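Long-range contact in methionine gamma-lyase (Trichomonas vaginalis, PDB 1PFF), which belongs to the Cys/Met metabolism family of PLP-dependent enzymes, within the same broad clan as the PLP-dependent aminotransferases: residues Glu256-Val268 and Asp318-Val330. Sequence-based numbering, arbitrary orientation.
Sequences EKAKKVLDNCHVV and DIIDDLKQALDLV
Asp322 CG stands anti to the backbone N (chi1 -168°), and this carries the carboxylate from helix 316-328 to His266 and Val268 in the loop that follows helix 255-263. With Val261 CG1 also anti to its own N (chi1 168°), both Val261 methyls lie against Leu327 CD2. Helix 316-328, the last of the chain, and helix 255-263 pack on one face of the smaller sheet, in the small C-terminal domain of a fold-type I (aspartate aminotransferase-like) PLP enzyme. There Leu262 and Leu323 touch Ile281 of strand 280-282, and helix 183-216 lies against Leu323 and Leu327.

The loop Cys265-Val268 wraps round the buried Asp322 carboxylate. His266 N gives a bifurcated hydrogen bond to Asp322 OD1 and OD2, 2.9 Å to each, through their syn lone pairs. Val268 N lies 2.8 Å from Asp322 OD2 and meets it nearly along the C-O axis, with an N-H...O angle of 167°. OD2 therefore accepts from two backbone donors, which probably helps to keep the group ionised. The His266 ring presents its edge to Asp322 OD1, His266 CD2 lying 3.5 Å from it.

Toward Val330 the contact becomes mainly apolar, with polar groups at its rim. Ala326 CB faces the end of helix 255-263, 3.5 Å from Val261 O. Val261 CG1 also nears Ala326 CB, and CG2 nears Val330 CB. Cys265 SG touches Leu323 CD2. Val330 fits against the aliphatic chain of Lys257. Asn264 turns its amide across Leu329 CD1, and its ND2 is held by Lys260 O within its own segment. At the solvent side, a water accepts from Lys260 NZ at 2.7 Å and donates to Leu329 O at 3.1 Å.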
# COMPACT_ATOMS: atom_id res chain seq x y z
N GLU A 256 -16.15 -26.79 -30.32
CA GLU A 256 -14.84 -27.39 -30.59
C GLU A 256 -13.95 -26.45 -31.40
O GLU A 256 -12.75 -26.37 -31.16
CB GLU A 256 -15.01 -28.75 -31.26
CG GLU A 256 -15.45 -29.85 -30.28
CD GLU A 256 -16.92 -29.77 -29.89
OE1 GLU A 256 -17.72 -29.14 -30.62
OE2 GLU A 256 -17.28 -30.35 -28.84
N LYS A 257 -14.55 -25.74 -32.35
CA LYS A 257 -13.83 -24.72 -33.14
C LYS A 257 -13.38 -23.55 -32.27
O LYS A 257 -12.27 -23.04 -32.43
CB LYS A 257 -14.70 -24.24 -34.31
CG LYS A 257 -14.82 -25.27 -35.44
CD LYS A 257 -15.17 -24.61 -36.77
CE LYS A 257 -15.57 -25.63 -37.83
NZ LYS A 257 -14.49 -26.61 -38.11
N ALA A 258 -14.25 -23.12 -31.35
CA ALA A 258 -13.89 -22.08 -30.38
C ALA A 258 -12.68 -22.48 -29.54
O ALA A 258 -11.76 -21.70 -29.38
CB ALA A 258 -15.09 -21.72 -29.50
N LYS A 259 -12.68 -23.71 -29.03
CA LYS A 259 -11.56 -24.22 -28.22
C LYS A 259 -10.24 -24.20 -28.99
O LYS A 259 -9.20 -23.83 -28.44
CB LYS A 259 -11.85 -25.64 -27.73
CG LYS A 259 -12.66 -25.71 -26.43
CD LYS A 259 -11.75 -25.86 -25.20
CE LYS A 259 -12.42 -25.28 -23.95
NZ LYS A 259 -11.61 -24.20 -23.31
N LYS A 260 -10.28 -24.60 -30.26
CA LYS A 260 -9.09 -24.60 -31.11
C LYS A 260 -8.57 -23.19 -31.34
O LYS A 260 -7.36 -22.95 -31.27
CB LYS A 260 -9.36 -25.29 -32.46
CG LYS A 260 -8.09 -25.62 -33.26
CD LYS A 260 -8.41 -26.41 -34.53
CE LYS A 260 -7.18 -26.49 -35.44
NZ LYS A 260 -7.28 -27.63 -36.41
N VAL A 261 -9.48 -22.26 -31.63
CA VAL A 261 -9.12 -20.84 -31.78
C VAL A 261 -8.45 -20.32 -30.50
O VAL A 261 -7.34 -19.79 -30.55
CB VAL A 261 -10.34 -19.96 -32.18
CG1 VAL A 261 -10.03 -18.45 -32.03
CG2 VAL A 261 -10.77 -20.28 -33.60
N LEU A 262 -9.11 -20.52 -29.36
CA LEU A 262 -8.61 -20.00 -28.08
C LEU A 262 -7.27 -20.63 -27.69
O LEU A 262 -6.45 -19.98 -27.04
CB LEU A 262 -9.63 -20.17 -26.95
CG LEU A 262 -10.91 -19.31 -26.94
CD1 LEU A 262 -11.30 -18.91 -25.52
CD2 LEU A 262 -10.81 -18.08 -27.83
N ASP A 263 -7.06 -21.89 -28.09
CA ASP A 263 -5.78 -22.56 -27.86
C ASP A 263 -4.63 -21.88 -28.64
O ASP A 263 -3.46 -22.08 -28.33
CB ASP A 263 -5.86 -24.05 -28.20
CG ASP A 263 -6.54 -24.88 -27.10
OD1 ASP A 263 -6.52 -24.47 -25.92
OD2 ASP A 263 -7.11 -25.97 -27.31
N ASN A 264 -4.99 -21.08 -29.64
CA ASN A 264 -4.02 -20.41 -30.50
C ASN A 264 -3.93 -18.89 -30.37
O ASN A 264 -3.34 -18.22 -31.22
CB ASN A 264 -4.24 -20.82 -31.95
CG ASN A 264 -3.68 -22.18 -32.24
OD1 ASN A 264 -2.49 -22.32 -32.53
ND2 ASN A 264 -4.51 -23.21 -32.13
N CYS A 265 -4.53 -18.35 -29.31
CA CYS A 265 -4.35 -16.95 -28.97
C CYS A 265 -3.13 -16.80 -28.08
O CYS A 265 -2.98 -17.51 -27.09
CB CYS A 265 -5.60 -16.39 -28.30
SG CYS A 265 -7.05 -16.37 -29.39
N HIS A 266 -2.26 -15.87 -28.45
CA HIS A 266 -1.00 -15.66 -27.75
C HIS A 266 -0.96 -14.27 -27.12
O HIS A 266 -0.93 -14.14 -25.89
CB HIS A 266 0.18 -15.91 -28.71
CG HIS A 266 0.12 -17.24 -29.41
ND1 HIS A 266 0.80 -18.35 -28.97
CD2 HIS A 266 -0.54 -17.63 -30.53
CE1 HIS A 266 0.56 -19.37 -29.77
NE2 HIS A 266 -0.25 -18.96 -30.73
N VAL A 267 -1.02 -13.23 -27.96
CA VAL A 267 -1.01 -11.84 -27.52
C VAL A 267 -2.31 -11.52 -26.77
O VAL A 267 -2.31 -10.84 -25.73
CB VAL A 267 -0.82 -10.88 -28.72
CG1 VAL A 267 -1.06 -9.42 -28.33
CG2 VAL A 267 0.57 -11.06 -29.30
N VAL A 268 -3.42 -12.00 -27.32
CA VAL A 268 -4.70 -11.99 -26.62
C VAL A 268 -4.71 -13.19 -25.65
O VAL A 268 -4.60 -14.34 -26.07
CB VAL A 268 -5.86 -12.07 -27.63
CG1 VAL A 268 -7.19 -11.99 -26.93
CG2 VAL A 268 -5.73 -10.97 -28.68
N ASP A 318 -0.87 -6.13 -34.07
CA ASP A 318 -0.47 -7.30 -33.28
C ASP A 318 -1.68 -8.12 -32.83
O ASP A 318 -1.63 -9.35 -32.82
CB ASP A 318 0.30 -6.88 -32.04
CG ASP A 318 1.65 -6.28 -32.36
OD1 ASP A 318 2.20 -6.55 -33.45
OD2 ASP A 318 2.22 -5.53 -31.55
N ILE A 319 -2.74 -7.43 -32.45
CA ILE A 319 -3.97 -8.09 -32.03
C ILE A 319 -4.57 -8.82 -33.23
O ILE A 319 -4.90 -9.99 -33.12
CB ILE A 319 -4.99 -7.07 -31.44
CG1 ILE A 319 -4.38 -6.32 -30.24
CG2 ILE A 319 -6.29 -7.78 -31.06
CD1 ILE A 319 -5.28 -5.18 -29.71
N ILE A 320 -4.68 -8.12 -34.36
CA ILE A 320 -5.23 -8.72 -35.57
C ILE A 320 -4.38 -9.91 -36.03
O ILE A 320 -4.92 -10.96 -36.37
CB ILE A 320 -5.43 -7.65 -36.70
CG1 ILE A 320 -6.57 -6.68 -36.31
CG2 ILE A 320 -5.77 -8.31 -38.04
CD1 ILE A 320 -6.66 -5.42 -37.18
N ASP A 321 -3.06 -9.75 -36.01
CA ASP A 321 -2.14 -10.83 -36.39
C ASP A 321 -2.40 -12.12 -35.60
O ASP A 321 -2.46 -13.20 -36.17
CB ASP A 321 -0.68 -10.39 -36.24
CG ASP A 321 -0.25 -9.41 -37.32
OD1 ASP A 321 -1.02 -9.21 -38.29
OD2 ASP A 321 0.83 -8.77 -37.29
N ASP A 322 -2.55 -11.97 -34.29
CA ASP A 322 -2.80 -13.09 -33.36
C ASP A 322 -4.09 -13.83 -33.71
O ASP A 322 -4.11 -15.06 -33.82
CB ASP A 322 -2.87 -12.55 -31.93
CG ASP A 322 -2.84 -13.63 -30.87
OD1 ASP A 322 -2.39 -14.76 -31.14
OD2 ASP A 322 -3.25 -13.44 -29.71
N LEU A 323 -5.17 -13.06 -33.87
CA LEU A 323 -6.48 -13.65 -34.13
C LEU A 323 -6.55 -14.31 -35.51
O LEU A 323 -7.15 -15.37 -35.65
CB LEU A 323 -7.58 -12.60 -33.98
CG LEU A 323 -7.81 -12.06 -32.57
CD1 LEU A 323 -8.70 -10.83 -32.62
CD2 LEU A 323 -8.41 -13.11 -31.63
N LYS A 324 -5.92 -13.67 -36.50
CA LYS A 324 -5.91 -14.19 -37.86
C LYS A 324 -5.27 -15.57 -37.94
O LYS A 324 -5.82 -16.47 -38.56
CB LYS A 324 -5.19 -13.21 -38.80
CG LYS A 324 -5.38 -13.52 -40.28
CD LYS A 324 -4.31 -12.85 -41.13
CE LYS A 324 -4.67 -12.88 -42.61
NZ LYS A 324 -6.01 -13.50 -42.88
N GLN A 325 -4.13 -15.72 -37.28
CA GLN A 325 -3.42 -17.00 -37.20
C GLN A 325 -4.29 -18.08 -36.55
O GLN A 325 -4.37 -19.22 -37.04
CB GLN A 325 -2.10 -16.82 -36.45
CG GLN A 325 -1.28 -18.10 -36.28
CD GLN A 325 -1.71 -18.92 -35.06
OE1 GLN A 325 -2.06 -18.35 -34.02
NE2 GLN A 325 -1.66 -20.23 -35.18
N ALA A 326 -4.95 -17.73 -35.44
CA ALA A 326 -5.82 -18.65 -34.71
C ALA A 326 -7.06 -19.06 -35.51
O ALA A 326 -7.38 -20.25 -35.62
CB ALA A 326 -6.23 -18.02 -33.37
N LEU A 327 -7.74 -18.07 -36.08
CA LEU A 327 -8.95 -18.30 -36.85
C LEU A 327 -8.71 -19.06 -38.15
O LEU A 327 -9.53 -19.89 -38.53
CB LEU A 327 -9.67 -16.97 -37.12
CG LEU A 327 -10.24 -16.31 -35.86
CD1 LEU A 327 -10.39 -14.81 -36.06
CD2 LEU A 327 -11.56 -16.95 -35.41
N ASP A 328 -7.58 -18.79 -38.82
CA ASP A 328 -7.23 -19.49 -40.06
C ASP A 328 -7.14 -21.01 -39.88
O ASP A 328 -7.37 -21.76 -40.82
CB ASP A 328 -5.90 -18.99 -40.65
CG ASP A 328 -6.04 -17.65 -41.37
OD1 ASP A 328 -7.18 -17.18 -41.61
OD2 ASP A 328 -5.05 -16.99 -41.74
N LEU A 329 -6.81 -21.46 -38.67
CA LEU A 329 -6.67 -22.89 -38.37
C LEU A 329 -8.00 -23.63 -38.34
O LEU A 329 -8.04 -24.85 -38.46
CB LEU A 329 -5.95 -23.09 -37.04
CG LEU A 329 -4.46 -22.74 -36.97
CD1 LEU A 329 -3.98 -22.93 -35.54
CD2 LEU A 329 -3.61 -23.57 -37.93
N VAL A 330 -9.08 -22.87 -38.19
CA VAL A 330 -10.40 -23.45 -38.02
C VAL A 330 -11.19 -23.35 -39.34
O VAL A 330 -12.37 -23.73 -39.42
CB VAL A 330 -11.08 -22.83 -36.75
CG1 VAL A 330 -12.35 -22.05 -37.05
CG2 VAL A 330 -11.26 -23.89 -35.68
O HOH W 1 -5.79 -26.95 -38.59